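Local structure of conjugal transfer protein-like C-terminal domain-containing protein (Enterococcus faecalis, 4EC6) at residues Y117-L122 and I136-E141; K132-T137 and L155-F160. The protein is a putative conjugative transfer protein of a Gram-positive plasmid whose C-terminal NTF2-like domain, described here, resembles VirB8 proteins of type IV secretion systems. All coordinates share one frame; numbering follows the deposited sequence.

Contact 1: Y117-L122 and I136-E141; sequences YSVEYL and ITFEVE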
loop_
_atom_site.group_PDB
_atom_site.type_symbol
_atom_site.label_atom_id
_atom_site.label_comp_id
_atom_site.label_asym_id
_atom_site.label_seq_id
_atom_site.Cartn_x
_atom_site.Cartn_y
_atom_site.Cartn_z
ATOM N N TYR A 117 -7.669 -14.210 12.553
ATOM C CA TYR A 117 -7.857 -14.003 11.154
ATOM C C TYR A 117 -6.809 -14.748 10.413
ATOM O O TYR A 117 -5.668 -14.784 10.838
ATOM C CB TYR A 117 -7.758 -12.525 10.843
ATOM C CG TYR A 117 -8.994 -11.805 11.249
ATOM C CD1 TYR A 117 -10.006 -11.585 10.327
ATOM C CD2 TYR A 117 -9.182 -11.345 12.567
ATOM C CE1 TYR A 117 -11.154 -10.919 10.685
ATOM C CE2 TYR A 117 -10.331 -10.656 12.929
ATOM C CZ TYR A 117 -11.302 -10.468 11.979
ATOM O OH TYR A 117 -12.479 -9.826 12.278
ATOM N N SER A 118 -7.214 -15.368 9.318
ATOM C CA SER A 118 -6.291 -15.875 8.336
ATOM C C SER A 118 -6.054 -14.740 7.316
ATOM O O SER A 118 -7.018 -14.216 6.726
ATOM C CB SER A 118 -6.910 -17.090 7.654
ATOM O OG SER A 118 -6.044 -17.533 6.639
ATOM N N VAL A 119 -4.791 -14.333 7.135
ATOM C CA VAL A 119 -4.497 -13.233 6.209
ATOM C C VAL A 119 -3.756 -13.732 4.978
ATOM O O VAL A 119 -2.963 -14.656 5.049
ATOM C CB VAL A 119 -3.736 -12.046 6.884
ATOM C CG1 VAL A 119 -4.408 -11.643 8.162
ATOM C CG2 VAL A 119 -2.301 -12.391 7.222
ATOM N N GLU A 120 -3.976 -13.111 3.843
ATOM C CA GLU A 120 -3.186 -13.443 2.647
ATOM C C GLU A 120 -2.537 -12.232 2.059
ATOM O O GLU A 120 -3.098 -11.133 2.123
ATOM C CB GLU A 120 -4.075 -14.045 1.582
ATOM C CG GLU A 120 -4.903 -15.209 2.093
ATOM C CD GLU A 120 -5.795 -15.799 1.027
ATOM O OE1 GLU A 120 -5.897 -15.237 -0.065
ATOM O OE2 GLU A 120 -6.416 -16.833 1.274
ATOM N N TYR A 121 -1.355 -12.440 1.467
ATOM C CA TYR A 121 -0.673 -11.430 0.663
ATOM C C TYR A 121 -0.224 -12.001 -0.673
ATOM O O TYR A 121 0.122 -13.185 -0.786
ATOM C CB TYR A 121 0.531 -10.865 1.400
ATOM C CG TYR A 121 0.227 -10.235 2.746
ATOM C CD1 TYR A 121 0.312 -8.850 2.923
ATOM C CD2 TYR A 121 -0.132 -11.011 3.844
ATOM C CE1 TYR A 121 0.017 -8.250 4.133
ATOM C CE2 TYR A 121 -0.412 -10.428 5.076
ATOM C CZ TYR A 121 -0.332 -9.039 5.201
ATOM O OH TYR A 121 -0.623 -8.467 6.400
ATOM N N LEU A 122 -0.194 -11.152 -1.695
ATOM C CA LEU A 122 0.466 -11.506 -2.954
ATOM C C LEU A 122 1.863 -10.932 -2.951
ATOM O O LEU A 122 2.034 -9.770 -2.630
ATOM C CB LEU A 122 -0.291 -10.949 -4.159
ATOM C CG LEU A 122 -1.621 -11.603 -4.391
ATOM C CD1 LEU A 122 -1.944 -11.372 -5.858
ATOM C CD2 LEU A 122 -1.632 -13.112 -4.060
ATOM N N ILE A 136 1.079 -15.852 0.080
ATOM C CA ILE A 136 1.435 -16.279 1.405
ATOM C C ILE A 136 0.223 -16.104 2.332
ATOM O O ILE A 136 -0.434 -15.073 2.308
ATOM C CB ILE A 136 2.669 -15.525 1.923
ATOM C CG1 ILE A 136 3.230 -16.282 3.102
ATOM C CG2 ILE A 136 2.365 -14.065 2.259
ATOM C CD1 ILE A 136 4.584 -15.795 3.518
ATOM N N THR A 137 -0.047 -17.159 3.107
ATOM C CA THR A 137 -1.157 -17.268 4.032
ATOM C C THR A 137 -0.588 -17.615 5.437
ATOM O O THR A 137 0.344 -18.395 5.583
ATOM C CB THR A 137 -2.073 -18.394 3.543
ATOM O OG1 THR A 137 -2.249 -18.223 2.148
ATOM C CG2 THR A 137 -3.453 -18.360 4.180
ATOM N N PHE A 138 -1.125 -16.985 6.463
ATOM C CA PHE A 138 -0.804 -17.315 7.830
ATOM C C PHE A 138 -1.899 -16.759 8.749
ATOM O O PHE A 138 -2.652 -15.871 8.368
ATOM C CB PHE A 138 0.573 -16.814 8.210
ATOM C CG PHE A 138 0.770 -15.330 8.077
ATOM C CD1 PHE A 138 0.547 -14.481 9.171
ATOM C CD2 PHE A 138 1.264 -14.769 6.890
ATOM C CE1 PHE A 138 0.765 -13.116 9.068
ATOM C CE2 PHE A 138 1.491 -13.384 6.799
ATOM C CZ PHE A 138 1.243 -12.557 7.876
ATOM N N GLU A 139 -2.017 -17.285 9.949
ATOM C CA GLU A 139 -3.013 -16.721 10.883
ATOM C C GLU A 139 -2.436 -15.764 11.915
ATOM O O GLU A 139 -1.258 -15.772 12.184
ATOM C CB GLU A 139 -3.834 -17.824 11.505
ATOM C CG GLU A 139 -4.403 -18.655 10.403
ATOM C CD GLU A 139 -5.115 -19.878 10.911
ATOM O OE1 GLU A 139 -5.504 -19.895 12.124
ATOM O OE2 GLU A 139 -5.270 -20.825 10.081
ATOM N N VAL A 140 -3.297 -14.967 12.502
ATOM C CA VAL A 140 -2.906 -13.815 13.321
ATOM C C VAL A 140 -3.971 -13.691 14.396
ATOM O O VAL A 140 -5.112 -13.944 14.115
ATOM C CB VAL A 140 -2.906 -12.566 12.434
ATOM C CG1 VAL A 140 -3.031 -11.286 13.227
ATOM C CG2 VAL A 140 -1.612 -12.544 11.663
ATOM N N GLU A 141 -3.592 -13.398 15.631
ATOM C CA GLU A 141 -4.547 -13.263 16.732
ATOM C C GLU A 141 -4.266 -11.986 17.481
ATOM O O GLU A 141 -3.117 -11.532 17.549
ATOM C CB GLU A 141 -4.520 -14.467 17.658
ATOM C CG GLU A 141 -5.120 -15.721 17.032
ATOM C CD GLU A 141 -4.857 -16.976 17.872
ATOM O OE1 GLU A 141 -4.565 -16.848 19.091
ATOM O OE2 GLU A 141 -4.905 -18.103 17.305
HETATM O O HOH W 1 -4.998 -19.372 1.124
#
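Phe138 swings its CG between its own backbone N and carbonyl carbon (chi1 59°), which turns one ring face to CG2 of Val119, while the ring of Tyr121, with CG anti to the carbonyl carbon, comes to meet it rim to rim. Both lie on an antiparallel beta hairpin, the central strand pair of the four-stranded sheet of this NTF2-like domain. Val119 CG2 lies 3.7 Å from the centroid of the Phe138 ring, a CH-pi contact displaced toward the rim. The Tyr121 and Phe138 planes are nearly parallel (5°), yet neither covers the other; Tyr121 CE2 and Phe138 CZ approach to 3.9 Å. Helix 54-68 covers this apolar face, where the Tyr121 hydroxyl is hydrogen-bonded to Asp58 O. Three hydrogen-bonded pairs, Tyr117 with Val140, Val119 with Phe138 and Tyr121 with Ile136, supply six backbone bonds. The straightest runs from Val119 N to Phe138 O (2.9 Å, 170° at the hydrogen). On the other face, Ser118 OG packs 3.7 Å from Thr137 CG2. Glu120 and Thr137 lie alongside each other there and share a water, which donates to Glu120 OE2 at 2.9 Å and lies 3.2 Å from Thr137 OG1.

Contact 2: K132-T137 and L155-F160; sequences KMQKIT and LTDFSF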
loop_
_atom_site.group_PDB
_atom_site.type_symbol
_atom_site.label_atom_id
_atom_site.label_comp_id
_atom_site.label_asym_id
_atom_site.label_seq_id
_atom_site.Cartn_x
_atom_site.Cartn_y
_atom_site.Cartn_z
ATOM N N LYS A 132 8.840 -14.313 -9.539
ATOM C CA LYS A 132 7.530 -14.945 -9.734
ATOM C C LYS A 132 6.548 -14.475 -8.685
ATOM O O LYS A 132 6.940 -14.019 -7.598
ATOM C CB LYS A 132 7.620 -16.492 -9.766
ATOM C CG LYS A 132 8.133 -17.139 -8.479
ATOM C CD LYS A 132 8.341 -18.647 -8.587
ATOM C CE LYS A 132 7.103 -19.377 -9.104
ATOM N NZ LYS A 132 7.055 -20.813 -8.686
HETATM N N MSE A 133 5.278 -14.574 -9.042
HETATM C CA MSE A 133 4.168 -14.263 -8.174
HETATM C C MSE A 133 3.909 -15.375 -7.183
HETATM O O MSE A 133 3.747 -16.521 -7.558
HETATM C CB MSE A 133 2.948 -14.145 -9.060
HETATM C CG MSE A 133 2.601 -12.682 -9.217
HETATM SE SE MSE A 133 0.753 -12.484 -9.953
HETATM C CE MSE A 133 0.031 -11.659 -8.327
ATOM N N GLN A 134 3.857 -15.045 -5.898
ATOM C CA GLN A 134 3.431 -16.021 -4.911
ATOM C C GLN A 134 2.347 -15.454 -4.002
ATOM O O GLN A 134 2.177 -14.249 -3.884
ATOM C CB GLN A 134 4.629 -16.551 -4.091
ATOM C CG GLN A 134 5.564 -17.411 -4.935
ATOM C CD GLN A 134 6.313 -18.463 -4.140
ATOM O OE1 GLN A 134 7.384 -18.207 -3.563
ATOM N NE2 GLN A 134 5.793 -19.679 -4.159
ATOM N N LYS A 135 1.577 -16.351 -3.413
ATOM C CA LYS A 135 0.698 -16.027 -2.309
ATOM C C LYS A 135 1.224 -16.623 -0.985
ATOM O O LYS A 135 1.794 -17.711 -0.956
ATOM C CB LYS A 135 -0.708 -16.501 -2.593
ATOM C CG LYS A 135 -1.559 -16.530 -1.361
ATOM C CD LYS A 135 -2.981 -16.228 -1.739
ATOM C CE LYS A 135 -3.735 -17.469 -2.142
ATOM N NZ LYS A 135 -5.011 -16.992 -2.779
ATOM N N ILE A 136 1.079 -15.852 0.080
ATOM C CA ILE A 136 1.435 -16.279 1.405
ATOM C C ILE A 136 0.223 -16.104 2.332
ATOM O O ILE A 136 -0.434 -15.073 2.308
ATOM C CB ILE A 136 2.669 -15.525 1.923
ATOM C CG1 ILE A 136 3.230 -16.282 3.102
ATOM C CG2 ILE A 136 2.365 -14.065 2.259
ATOM C CD1 ILE A 136 4.584 -15.795 3.518
ATOM N N THR A 137 -0.047 -17.159 3.107
ATOM C CA THR A 137 -1.157 -17.268 4.032
ATOM C C THR A 137 -0.588 -17.615 5.437
ATOM O O THR A 137 0.344 -18.395 5.583
ATOM C CB THR A 137 -2.073 -18.394 3.543
ATOM O OG1 THR A 137 -2.249 -18.223 2.148
ATOM C CG2 THR A 137 -3.453 -18.360 4.180
ATOM N N LEU A 155 3.425 -20.682 1.686
ATOM C CA LEU A 155 3.784 -19.989 0.484
ATOM C C LEU A 155 3.325 -20.877 -0.671
ATOM O O LEU A 155 3.600 -22.038 -0.652
ATOM C CB LEU A 155 5.289 -19.853 0.502
ATOM C CG LEU A 155 6.017 -18.705 -0.109
ATOM C CD1 LEU A 155 5.240 -17.396 0.091
ATOM C CD2 LEU A 155 7.371 -18.718 0.585
ATOM N N THR A 156 2.599 -20.355 -1.664
ATOM C CA THR A 156 2.142 -21.184 -2.770
ATOM C C THR A 156 2.205 -20.388 -4.039
ATOM O O THR A 156 2.127 -19.171 -4.004
ATOM C CB THR A 156 0.678 -21.624 -2.593
ATOM O OG1 THR A 156 -0.144 -20.473 -2.381
ATOM C CG2 THR A 156 0.510 -22.580 -1.410
ATOM N N ASP A 157 2.317 -21.074 -5.176
ATOM C CA ASP A 157 2.345 -20.400 -6.484
ATOM C C ASP A 157 0.975 -19.794 -6.771
ATOM O O ASP A 157 -0.016 -20.274 -6.280
ATOM C CB ASP A 157 2.705 -21.398 -7.569
ATOM C CG ASP A 157 4.201 -21.732 -7.612
ATOM O OD1 ASP A 157 5.006 -21.257 -6.754
ATOM O OD2 ASP A 157 4.555 -22.502 -8.536
ATOM N N PHE A 158 0.920 -18.724 -7.543
ATOM C CA PHE A 158 -0.302 -18.002 -7.708
ATOM C C PHE A 158 -0.366 -17.390 -9.092
ATOM O O PHE A 158 0.653 -16.999 -9.656
ATOM C CB PHE A 158 -0.433 -16.869 -6.644
ATOM C CG PHE A 158 -1.639 -15.979 -6.868
ATOM C CD1 PHE A 158 -2.893 -16.290 -6.298
ATOM C CD2 PHE A 158 -1.552 -14.857 -7.708
ATOM C CE1 PHE A 158 -4.012 -15.483 -6.542
ATOM C CE2 PHE A 158 -2.670 -14.047 -7.932
ATOM C CZ PHE A 158 -3.906 -14.365 -7.340
ATOM N N SER A 159 -1.576 -17.259 -9.613
ATOM C CA SER A 159 -1.817 -16.341 -10.728
ATOM C C SER A 159 -3.299 -15.975 -10.747
ATOM O O SER A 159 -4.099 -16.599 -10.056
ATOM C CB SER A 159 -1.394 -16.942 -12.063
ATOM O OG SER A 159 -2.267 -18.019 -12.351
ATOM N N PHE A 160 -3.633 -14.937 -11.520
ATOM C CA PHE A 160 -4.990 -14.383 -11.620
ATOM C C PHE A 160 -5.947 -15.173 -12.530
ATOM O O PHE A 160 -7.165 -14.968 -12.507
ATOM C CB PHE A 160 -4.879 -12.929 -12.090
ATOM C CG PHE A 160 -4.324 -12.014 -11.044
ATOM C CD1 PHE A 160 -5.018 -11.824 -9.816
ATOM C CD2 PHE A 160 -3.105 -11.386 -11.226
ATOM C CE1 PHE A 160 -4.517 -11.022 -8.826
ATOM C CE2 PHE A 160 -2.607 -10.572 -10.229
ATOM C CZ PHE A 160 -3.316 -10.384 -9.042
HETATM O O HOH W 2 -0.341 -19.200 0.372
#
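Lys132 and Asp157 form a salt bridge across the antiparallel hairpin of strands 131-142 and 147-157, at one edge of the NTF2-like sheet within this chain. Lys132 NZ faces both carboxylate oxygens, 2.9 Å from Asp157 OD1 and 3.0 Å from Asp157 OD2, each a weak hydrogen bond. Reciprocal backbone bonds between Lys135 and Thr156 join the strands, and Lys135 O also takes a weak bond from a water that links Thr137 OG1 with Thr156 OG1. Beside this pair, Leu155 CD1 packs 3.7 Å from Ile136 CB, and Gln134 crosses Leu155 at about a right angle, OE1 against its CG. Beyond Asp157 the chain leaves the strand, and Phe158, with CG trans to its backbone N (chi1 174°), runs alongside selenomethionine Met133. The selenium lies in the plane of the Phe158 ring at its edge, 5.3 Å from the centroid, and meets the Phe160 ring obliquely; both are Met-aromatic contacts. Phe60 and Tyr63 of the second subunit meet Phe160 edge-to-face, placing this cluster at a subunit interface. Phe158 CE2 sits 3.6 Å above the centre of the Phe160 ring, and Met133 CE lies beside both, 3.6 Å from Phe158 CD2 and 3.4 Å from Phe160 CE2.

From the N terminus, helices 54-68 and 75-82 and strand 101-112 come first; the chain then enters 117-122, turns back after strand 117-126 and returns along strand 131-142. That strand serves both contacts: its early part, 132-137, belongs to contact 2, while 136-141 closes contact 1. After the next turn, strand 147-157 brings 155-160 back to close contact 2. The two loops cross rather than nest, sharing Ile136 and Thr137, and together join three consecutive strands of one meander. Leu122, at the end of 117-122, reaches across with CD1 to Met133, Phe158 and Phe160, placing the C-terminal tail beside the first hairpin; a long, weak Glu120-Lys135 ion pair also joins the contacts. Both touch the second subunit.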